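Local coordinates for protein chloramphenicol acetyltransferase (Aliivibrio fischeri, PDB 6PXA) that probably transfers an acetyl group from acetyl-CoA to chloramphenicol, as a trimeric hexapeptide-repeat acyltransferase, and binds taurocholic acid, at residues 5-16 against 31-42. Residues are numbered along the deposited sequence; the frame is centred on the assembly and turned at random.
Sequences EAFNSWLEGQNL and SYYSGFYHSKTF. With TCH (taurocholic acid), chain M.
Gln-14 and Tyr-33 form an antiparallel hydrogen-bonded pair, with Gln-14 N to Tyr-33 O at 2.9 Å and a return bond from Tyr-33 N to Gln-14 O. Next to it, Asn-15 and Tyr-32 make a non-hydrogen-bonded pair, and Leu-16 N then bonds to Ser-31 O. At the far end Ala-6 N donates to Ser-39 O over 2.7 Å.

Phe-7 lays one ring face on the backbone at Gly-35. Gly-35 CA lies 4.0 Å from the ring centroid, a CH-pi contact. Phe-7 CZ also touches Tyr-33 CD2, the two rings meeting obliquely. Leu-16 CD1 sits over the centre of the Phe-42 ring, 5° off its normal, while CD2 touches Phe-42 CB and CG.

The protein belongs to the hexapeptide-repeat transferases, whose core is a left-handed parallel beta-helix. Here 14-15 adds an antiparallel edge strand to 32-34, which itself runs parallel to 78-80 of the next coil. Beyond this edge the N-terminal segment folds across the end of the helix.

Trp-10, Phe-36 and Tyr-37 form an aromatic cluster. Trp-10 turns an edge toward the Phe-36 face in an offset edge-to-face pair, planes at 63°. Phe-36 CG is anti to its own N (chi1 173°), which sets the ring face over Trp-10 N. Trp-10 NE1 bonds to Asp-53 and Tyr-37 OH to Tyr-49 N, both of the second subunit, so the cluster lies at the subunit interface.

A water bridges Glu-12 O and Phe-36 N. Taurocholic acid lies beside the 9-12 turn: its O12 donates to Leu-11 O at 2.8 Å. Its C22 rests over one face of Tyr-32, 3.2 Å from CE2, and its O24 approaches Gly-13 CA.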
ATOM      1  N   GLU B   5       0.996 -21.713  -4.835  1.00 58.41           N
ATOM      2  CA  GLU B   5       0.478 -20.640  -4.003  1.00 52.40           C
ATOM      3  C   GLU B   5      -0.551 -21.202  -3.029  1.00 55.20           C
ATOM      4  O   GLU B   5      -1.030 -22.333  -3.172  1.00 56.69           O
ATOM      5  CB  GLU B   5      -0.148 -19.529  -4.858  1.00 48.72           C
ATOM      6  CG  GLU B   5       0.729 -19.116  -6.014  1.00 57.61           C
ATOM      7  CD  GLU B   5       0.437 -17.715  -6.504  1.00 75.60           C
ATOM      8  OE1 GLU B   5      -0.658 -17.185  -6.192  1.00 80.17           O
ATOM      9  OE2 GLU B   5       1.312 -17.144  -7.201  1.00 83.66           O
ATOM     10  N   ALA B   6      -0.898 -20.379  -2.037  1.00 55.19           N
ATOM     11  CA  ALA B   6      -1.710 -20.851  -0.920  1.00 55.21           C
ATOM     12  C   ALA B   6      -3.172 -21.026  -1.293  1.00 51.87           C
ATOM     13  O   ALA B   6      -3.865 -21.845  -0.678  1.00 47.36           O
ATOM     14  CB  ALA B   6      -1.594 -19.886   0.261  1.00 51.58           C
ATOM     15  N   PHE B   7      -3.648 -20.275  -2.283  1.00 54.07           N
ATOM     16  CA  PHE B   7      -5.048 -20.262  -2.688  1.00 51.45           C
ATOM     17  C   PHE B   7      -5.161 -20.506  -4.189  1.00 48.77           C
ATOM     18  O   PHE B   7      -4.331 -20.020  -4.962  1.00 50.97           O
ATOM     19  CB  PHE B   7      -5.696 -18.921  -2.345  1.00 48.25           C
ATOM     20  CG  PHE B   7      -5.734 -18.615  -0.870  1.00 44.81           C
ATOM     21  CD1 PHE B   7      -4.650 -18.045  -0.245  1.00 39.59           C
ATOM     22  CD2 PHE B   7      -6.863 -18.886  -0.127  1.00 43.02           C
ATOM     23  CE1 PHE B   7      -4.691 -17.748   1.090  1.00 43.65           C
ATOM     24  CE2 PHE B   7      -6.906 -18.593   1.200  1.00 44.41           C
ATOM     25  CZ  PHE B   7      -5.811 -18.032   1.810  1.00 41.33           C
ATOM     26  N   ASN B   8      -6.200 -21.244  -4.594  1.00 46.56           N
ATOM     27  CA  ASN B   8      -6.437 -21.545  -6.001  1.00 51.71           C
ATOM     28  C   ASN B   8      -7.374 -20.553  -6.676  1.00 49.13           C
ATOM     29  O   ASN B   8      -7.309 -20.389  -7.897  1.00 49.09           O
ATOM     30  CB  ASN B   8      -7.005 -22.957  -6.157  1.00 60.61           C
ATOM     31  CG  ASN B   8      -5.949 -24.036  -5.978  1.00 72.45           C
ATOM     32  OD1 ASN B   8      -4.747 -23.755  -5.971  1.00 78.72           O
ATOM     33  ND2 ASN B   8      -6.395 -25.281  -5.853  1.00 72.21           N
ATOM     34  N   SER B   9      -8.249 -19.891  -5.928  1.00 48.45           N
ATOM     35  CA  SER B   9      -9.012 -18.787  -6.497  1.00 45.80           C
ATOM     36  C   SER B   9      -9.419 -17.873  -5.360  1.00 46.06           C
ATOM     37  O   SER B   9      -9.339 -18.248  -4.186  1.00 43.46           O
ATOM     38  CB  SER B   9     -10.245 -19.270  -7.285  1.00 54.27           C
ATOM     39  OG  SER B   9     -11.211 -19.835  -6.423  1.00 64.68           O
ATOM     40  N   TRP B  10      -9.849 -16.664  -5.710  1.00 43.06           N
ATOM     41  CA  TRP B  10     -10.317 -15.753  -4.671  1.00 43.83           C
ATOM     42  C   TRP B  10     -11.694 -16.113  -4.149  1.00 41.38           C
ATOM     43  O   TRP B  10     -12.211 -15.412  -3.274  1.00 44.06           O
ATOM     44  CB  TRP B  10     -10.312 -14.302  -5.174  1.00 43.85           C
ATOM     45  CG  TRP B  10     -10.816 -14.089  -6.562  1.00 40.48           C
ATOM     46  CD1 TRP B  10     -10.076 -14.129  -7.725  1.00 42.95           C
ATOM     47  CD2 TRP B  10     -12.161 -13.765  -6.958  1.00 42.66           C
ATOM     48  NE1 TRP B  10     -10.885 -13.859  -8.814  1.00 50.45           N
ATOM     49  CE2 TRP B  10     -12.163 -13.622  -8.375  1.00 47.00           C
ATOM     50  CE3 TRP B  10     -13.356 -13.567  -6.259  1.00 45.97           C
ATOM     51  CZ2 TRP B  10     -13.329 -13.321  -9.106  1.00 46.76           C
ATOM     52  CZ3 TRP B  10     -14.502 -13.256  -6.975  1.00 52.10           C
ATOM     53  CH2 TRP B  10     -14.481 -13.132  -8.395  1.00 47.66           C
ATOM     54  N   LEU B  11     -12.317 -17.160  -4.685  1.00 43.85           N
ATOM     55  CA  LEU B  11     -13.552 -17.671  -4.124  1.00 49.61           C
ATOM     56  C   LEU B  11     -13.307 -18.431  -2.834  1.00 51.07           C
ATOM     57  O   LEU B  11     -14.257 -18.685  -2.092  1.00 50.14           O
ATOM     58  CB  LEU B  11     -14.258 -18.591  -5.123  1.00 48.38           C
ATOM     59  CG  LEU B  11     -14.616 -18.074  -6.532  1.00 46.67           C
ATOM     60  CD1 LEU B  11     -15.397 -19.090  -7.301  1.00 47.75           C
ATOM     61  CD2 LEU B  11     -15.369 -16.750  -6.484  1.00 47.16           C
ATOM     62  N   GLU B  12     -12.049 -18.763  -2.554  1.00 47.00           N
ATOM     63  CA  GLU B  12     -11.660 -19.636  -1.459  1.00 46.46           C
ATOM     64  C   GLU B  12     -11.216 -18.824  -0.257  1.00 47.14           C
ATOM     65  O   GLU B  12     -10.451 -17.861  -0.387  1.00 46.54           O
ATOM     66  CB  GLU B  12     -10.510 -20.553  -1.879  1.00 52.77           C
ATOM     67  CG  GLU B  12     -10.842 -21.587  -2.942  1.00 60.15           C
ATOM     68  CD  GLU B  12      -9.651 -22.495  -3.233  1.00 70.91           C
ATOM     69  OE1 GLU B  12      -8.501 -22.001  -3.207  1.00 71.69           O
ATOM     70  OE2 GLU B  12      -9.858 -23.708  -3.457  1.00 75.98           O
ATOM     71  N   GLY B  13     -11.674 -19.245   0.924  1.00 46.05           N
ATOM     72  CA  GLY B  13     -11.163 -18.721   2.170  1.00 47.41           C
ATOM     73  C   GLY B  13     -10.535 -19.821   3.012  1.00 47.12           C
ATOM     74  O   GLY B  13     -10.855 -21.002   2.832  1.00 47.47           O
ATOM     75  N   GLN B  14      -9.633 -19.445   3.918  1.00 40.74           N
ATOM     76  CA  GLN B  14      -8.940 -20.379   4.803  1.00 46.48           C
ATOM     77  C   GLN B  14      -9.418 -20.162   6.232  1.00 44.07           C
ATOM     78  O   GLN B  14      -9.173 -19.104   6.817  1.00 49.92           O
ATOM     79  CB  GLN B  14      -7.426 -20.194   4.713  1.00 61.95           C
ATOM     80  CG  GLN B  14      -6.719 -21.229   3.855  1.00 73.40           C
ATOM     81  CD  GLN B  14      -6.671 -22.595   4.525  1.00 79.93           C
ATOM     82  OE1 GLN B  14      -6.829 -22.706   5.741  1.00 85.78           O
ATOM     83  NE2 GLN B  14      -6.450 -23.638   3.734  1.00 80.67           N
ATOM     84  N   ASN B  15     -10.063 -21.170   6.804  1.00 42.86           N
ATOM     85  CA  ASN B  15     -10.394 -21.132   8.225  1.00 40.89           C
ATOM     86  C   ASN B  15      -9.117 -21.045   9.053  1.00 46.99           C
ATOM     87  O   ASN B  15      -8.234 -21.901   8.938  1.00 44.92           O
ATOM     88  CB  ASN B  15     -11.200 -22.375   8.590  1.00 37.32           C
ATOM     89  CG  ASN B  15     -11.609 -22.399  10.050  1.00 50.44           C
ATOM     90  OD1 ASN B  15     -10.782 -22.643  10.930  1.00 54.44           O
ATOM     91  ND2 ASN B  15     -12.897 -22.173  10.311  1.00 49.30           N
ATOM     92  N   LEU B  16      -9.006 -19.996   9.871  1.00 49.74           N
ATOM     93  CA  LEU B  16      -7.744 -19.740  10.559  1.00 50.99           C
ATOM     94  C   LEU B  16      -7.529 -20.648  11.762  1.00 52.26           C
ATOM     95  O   LEU B  16      -6.393 -21.049  12.032  1.00 60.32           O
ATOM     96  CB  LEU B  16      -7.669 -18.276  10.990  1.00 48.09           C
ATOM     97  CG  LEU B  16      -7.555 -17.355   9.760  1.00 48.67           C
ATOM     98  CD1 LEU B  16      -7.514 -15.890  10.134  1.00 45.38           C
ATOM     99  CD2 LEU B  16      -6.330 -17.740   8.961  1.00 47.75           C
ATOM    100  N   SER B  31     -13.382 -17.478  11.912  1.00 39.81           N
ATOM    101  CA  SER B  31     -12.563 -16.447  11.284  1.00 38.39           C
ATOM    102  C   SER B  31     -11.700 -17.039  10.175  1.00 37.22           C
ATOM    103  O   SER B  31     -11.123 -18.125  10.326  1.00 38.47           O
ATOM    104  CB  SER B  31     -11.695 -15.774  12.344  1.00 39.21           C
ATOM    105  OG  SER B  31     -12.537 -15.259  13.344  1.00 35.10           O
ATOM    106  N   TYR B  32     -11.624 -16.317   9.048  1.00 38.96           N
ATOM    107  CA  TYR B  32     -10.981 -16.820   7.844  1.00 38.12           C
ATOM    108  C   TYR B  32     -10.127 -15.736   7.198  1.00 36.22           C
ATOM    109  O   TYR B  32     -10.372 -14.537   7.355  1.00 39.92           O
ATOM    110  CB  TYR B  32     -12.017 -17.302   6.802  1.00 44.94           C
ATOM    111  CG  TYR B  32     -12.805 -16.170   6.144  1.00 41.39           C
ATOM    112  CD1 TYR B  32     -14.008 -15.721   6.688  1.00 32.88           C
ATOM    113  CD2 TYR B  32     -12.348 -15.551   4.983  1.00 46.25           C
ATOM    114  CE1 TYR B  32     -14.718 -14.691   6.104  1.00 36.97           C
ATOM    115  CE2 TYR B  32     -13.055 -14.511   4.394  1.00 41.34           C
ATOM    116  CZ  TYR B  32     -14.242 -14.096   4.948  1.00 39.83           C
ATOM    117  OH  TYR B  32     -14.968 -13.073   4.373  1.00 44.10           O
ATOM    118  N   TYR B  33      -9.161 -16.182   6.400  1.00 34.11           N
ATOM    119  CA  TYR B  33      -8.343 -15.311   5.562  1.00 35.88           C
ATOM    120  C   TYR B  33      -8.581 -15.693   4.107  1.00 39.38           C
ATOM    121  O   TYR B  33      -8.403 -16.858   3.733  1.00 40.40           O
ATOM    122  CB  TYR B  33      -6.858 -15.450   5.930  1.00 37.43           C
ATOM    123  CG  TYR B  33      -5.868 -14.693   5.049  1.00 38.59           C
ATOM    124  CD1 TYR B  33      -5.977 -13.322   4.868  1.00 41.20           C
ATOM    125  CD2 TYR B  33      -4.807 -15.350   4.426  1.00 37.40           C
ATOM    126  CE1 TYR B  33      -5.060 -12.610   4.072  1.00 32.48           C
ATOM    127  CE2 TYR B  33      -3.885 -14.637   3.618  1.00 35.94           C
ATOM    128  CZ  TYR B  33      -4.033 -13.262   3.454  1.00 35.65           C
ATOM    129  OH  TYR B  33      -3.156 -12.516   2.667  1.00 38.25           O
ATOM    130  N   SER B  34      -8.959 -14.718   3.289  1.00 43.72           N
ATOM    131  CA  SER B  34      -9.157 -14.918   1.847  1.00 45.08           C
ATOM    132  C   SER B  34      -7.991 -14.233   1.138  1.00 43.55           C
ATOM    133  O   SER B  34      -8.081 -13.060   0.765  1.00 41.06           O
ATOM    134  CB  SER B  34     -10.499 -14.361   1.384  1.00 43.90           C
ATOM    135  OG  SER B  34     -10.676 -13.029   1.846  1.00 43.60           O
ATOM    136  N   GLY B  35      -6.916 -14.995   0.909  1.00 37.89           N
ATOM    137  CA  GLY B  35      -5.640 -14.378   0.610  1.00 38.37           C
ATOM    138  C   GLY B  35      -5.138 -14.621  -0.795  1.00 44.51           C
ATOM    139  O   GLY B  35      -3.941 -14.461  -1.041  1.00 42.48           O
ATOM    140  N   PHE B  36      -6.044 -14.974  -1.724  1.00 40.57           N
ATOM    141  CA  PHE B  36      -5.636 -15.346  -3.076  1.00 44.55           C
ATOM    142  C   PHE B  36      -4.698 -14.322  -3.709  1.00 39.88           C
ATOM    143  O   PHE B  36      -3.698 -14.689  -4.331  1.00 40.09           O
ATOM    144  CB  PHE B  36      -6.864 -15.535  -3.976  1.00 47.59           C
ATOM    145  CG  PHE B  36      -6.522 -15.768  -5.430  1.00 42.29           C
ATOM    146  CD1 PHE B  36      -6.102 -17.019  -5.869  1.00 43.31           C
ATOM    147  CD2 PHE B  36      -6.610 -14.735  -6.363  1.00 45.22           C
ATOM    148  CE1 PHE B  36      -5.784 -17.239  -7.231  1.00 45.60           C
ATOM    149  CE2 PHE B  36      -6.285 -14.954  -7.708  1.00 48.18           C
ATOM    150  CZ  PHE B  36      -5.866 -16.213  -8.133  1.00 46.21           C
ATOM    151  N   TYR B  37      -5.014 -13.038  -3.596  1.00 34.60           N
ATOM    152  CA  TYR B  37      -4.235 -12.084  -4.377  1.00 38.63           C
ATOM    153  C   TYR B  37      -2.850 -11.815  -3.792  1.00 40.73           C
ATOM    154  O   TYR B  37      -2.035 -11.172  -4.458  1.00 42.15           O
ATOM    155  CB  TYR B  37      -5.028 -10.781  -4.545  1.00 36.90           C
ATOM    156  CG  TYR B  37      -6.076 -10.913  -5.655  1.00 43.77           C
ATOM    157  CD1 TYR B  37      -5.704 -10.868  -7.004  1.00 35.00           C
ATOM    158  CD2 TYR B  37      -7.416 -11.136  -5.349  1.00 37.41           C
ATOM    159  CE1 TYR B  37      -6.675 -11.021  -8.031  1.00 38.94           C
ATOM    160  CE2 TYR B  37      -8.364 -11.312  -6.333  1.00 34.00           C
ATOM    161  CZ  TYR B  37      -7.991 -11.234  -7.666  1.00 36.93           C
ATOM    162  OH  TYR B  37      -8.954 -11.401  -8.612  1.00 39.38           O
ATOM    163  N   HIS B  38      -2.530 -12.322  -2.599  1.00 37.22           N
ATOM    164  CA  HIS B  38      -1.179 -12.151  -2.079  1.00 36.06           C
ATOM    165  C   HIS B  38      -0.437 -13.467  -1.880  1.00 40.50           C
ATOM    166  O   HIS B  38       0.612 -13.478  -1.232  1.00 42.88           O
ATOM    167  CB  HIS B  38      -1.232 -11.306  -0.810  1.00 32.39           C
ATOM    168  CG  HIS B  38      -1.766  -9.922  -1.060  1.00 33.32           C
ATOM    169  ND1 HIS B  38      -3.101  -9.676  -1.299  1.00 36.27           N
ATOM    170  CD2 HIS B  38      -1.134  -8.729  -1.189  1.00 34.21           C
ATOM    171  CE1 HIS B  38      -3.279  -8.383  -1.529  1.00 36.87           C
ATOM    172  NE2 HIS B  38      -2.095  -7.791  -1.491  1.00 34.60           N
ATOM    173  N   SER B  39      -0.962 -14.571  -2.417  1.00 37.57           N
ATOM    174  CA  SER B  39      -0.231 -15.804  -2.730  1.00 37.31           C
ATOM    175  C   SER B  39       0.058 -16.723  -1.553  1.00 43.33           C
ATOM    176  O   SER B  39       0.111 -17.939  -1.740  1.00 52.69           O
ATOM    177  CB  SER B  39       1.096 -15.495  -3.428  1.00 43.16           C
ATOM    178  OG  SER B  39       0.875 -14.846  -4.677  1.00 50.65           O
ATOM    179  N   LYS B  40       0.267 -16.185  -0.362  1.00 45.91           N
ATOM    180  CA  LYS B  40       0.824 -16.992   0.716  1.00 50.58           C
ATOM    181  C   LYS B  40      -0.175 -17.153   1.858  1.00 42.00           C
ATOM    182  O   LYS B  40      -1.200 -16.469   1.917  1.00 37.04           O
ATOM    183  CB  LYS B  40       2.134 -16.365   1.199  1.00 53.95           C
ATOM    184  CG  LYS B  40       3.295 -16.485   0.208  1.00 53.23           C
ATOM    185  CD  LYS B  40       4.420 -15.521   0.598  1.00 58.22           C
ATOM    186  CE  LYS B  40       5.607 -15.579  -0.358  1.00 62.89           C
ATOM    187  NZ  LYS B  40       6.462 -16.769  -0.102  1.00 71.52           N
ATOM    188  N   THR B  41       0.131 -18.079   2.776  1.00 39.90           N
ATOM    189  CA  THR B  41      -0.753 -18.328   3.906  1.00 42.37           C
ATOM    190  C   THR B  41      -0.796 -17.136   4.848  1.00 43.14           C
ATOM    191  O   THR B  41       0.102 -16.282   4.873  1.00 39.63           O
ATOM    192  CB  THR B  41      -0.306 -19.526   4.741  1.00 42.57           C
ATOM    193  OG1 THR B  41       0.941 -19.211   5.381  1.00 43.58           O
ATOM    194  CG2 THR B  41      -0.147 -20.799   3.909  1.00 41.70           C
ATOM    195  N   PHE B  42      -1.841 -17.134   5.675  1.00 37.84           N
ATOM    196  CA  PHE B  42      -2.026 -16.109   6.692  1.00 34.68           C
ATOM    197  C   PHE B  42      -0.771 -15.936   7.553  1.00 40.66           C
ATOM    198  O   PHE B  42      -0.312 -14.810   7.781  1.00 40.97           O
ATOM    199  CB  PHE B  42      -3.237 -16.491   7.547  1.00 34.46           C
ATOM    200  CG  PHE B  42      -3.558 -15.506   8.635  1.00 35.75           C
ATOM    201  CD1 PHE B  42      -4.144 -14.300   8.332  1.00 41.14           C
ATOM    202  CD2 PHE B  42      -3.317 -15.816   9.964  1.00 38.26           C
ATOM    203  CE1 PHE B  42      -4.456 -13.392   9.327  1.00 45.31           C
ATOM    204  CE2 PHE B  42      -3.631 -14.916  10.970  1.00 43.92           C
ATOM    205  CZ  PHE B  42      -4.197 -13.698  10.648  1.00 45.54           C
TER
HETATM  206  C1  TCH M 301     -18.314 -14.119  -5.762  1.00 65.23           C
HETATM  207  C2  TCH M 301     -18.999 -15.517  -5.976  1.00 64.00           C
HETATM  208  C3  TCH M 301     -20.531 -15.422  -5.725  1.00 68.30           C
HETATM  209  O3  TCH M 301     -21.077 -16.683  -5.785  1.00 72.53           O
HETATM  210  C4  TCH M 301     -20.894 -14.765  -4.337  1.00 62.79           C
HETATM  211  C5  TCH M 301     -20.158 -13.426  -4.082  1.00 59.10           C
HETATM  212  C6  TCH M 301     -20.475 -12.863  -2.668  1.00 56.21           C
HETATM  213  C7  TCH M 301     -19.689 -13.592  -1.500  1.00 56.08           C
HETATM  214  O7  TCH M 301     -20.230 -14.853  -1.302  1.00 50.63           O
HETATM  215  C8  TCH M 301     -18.178 -13.706  -1.812  1.00 54.82           C
HETATM  216  C9  TCH M 301     -17.959 -14.373  -3.232  1.00 59.02           C
HETATM  217  C10 TCH M 301     -18.619 -13.544  -4.356  1.00 63.31           C
HETATM  218  C11 TCH M 301     -16.450 -14.600  -3.452  1.00 59.89           C
HETATM  219  C12 TCH M 301     -15.765 -15.290  -2.385  1.00 59.93           C
HETATM  220  O12 TCH M 301     -16.113 -16.649  -2.328  1.00 53.46           O
HETATM  221  C13 TCH M 301     -16.135 -14.688  -0.909  1.00 63.52           C
HETATM  222  C14 TCH M 301     -17.479 -14.625  -0.751  1.00 59.09           C
HETATM  223  C15 TCH M 301     -17.659 -13.998   0.717  1.00 59.04           C
HETATM  224  C16 TCH M 301     -16.608 -14.651   1.475  1.00 59.25           C
HETATM  225  C17 TCH M 301     -15.791 -15.482   0.468  1.00 60.84           C
HETATM  226  C18 TCH M 301     -15.494 -13.294  -0.819  1.00 66.54           C
HETATM  227  C19 TCH M 301     -18.049 -12.118  -4.335  1.00 60.37           C
HETATM  228  O1S TCH M 301     -17.807 -21.879   6.281  1.00 58.28           O
HETATM  229  C20 TCH M 301     -14.397 -15.552   0.886  1.00 55.88           C
HETATM  230  C21 TCH M 301     -13.464 -16.355  -0.063  1.00 51.00           C
HETATM  231  C22 TCH M 301     -14.457 -16.386   2.188  1.00 59.28           C
HETATM  232  C23 TCH M 301     -14.810 -17.846   1.935  1.00 57.83           C
HETATM  233  C24 TCH M 301     -14.895 -18.595   3.257  1.00 56.17           C
HETATM  234  N24 TCH M 301     -16.103 -18.517   4.038  1.00 55.78           N
HETATM  235  O24 TCH M 301     -13.979 -19.221   3.644  1.00 47.87           O
HETATM  236  C25 TCH M 301     -16.211 -19.233   5.297  1.00 49.94           C
HETATM  237  C26 TCH M 301     -17.648 -19.073   5.759  1.00 56.12           C
HETATM  238  S26 TCH M 301     -18.069 -20.387   6.936  1.00 60.57           S
HETATM  239  O2S TCH M 301     -17.040 -20.185   8.208  1.00 58.85           O
HETATM  240  O3S TCH M 301     -19.654 -20.164   7.337  1.00 57.90           O
HETATM  241  O   HOH W   1      -9.183 -15.896  -1.432  1.00 45.96           O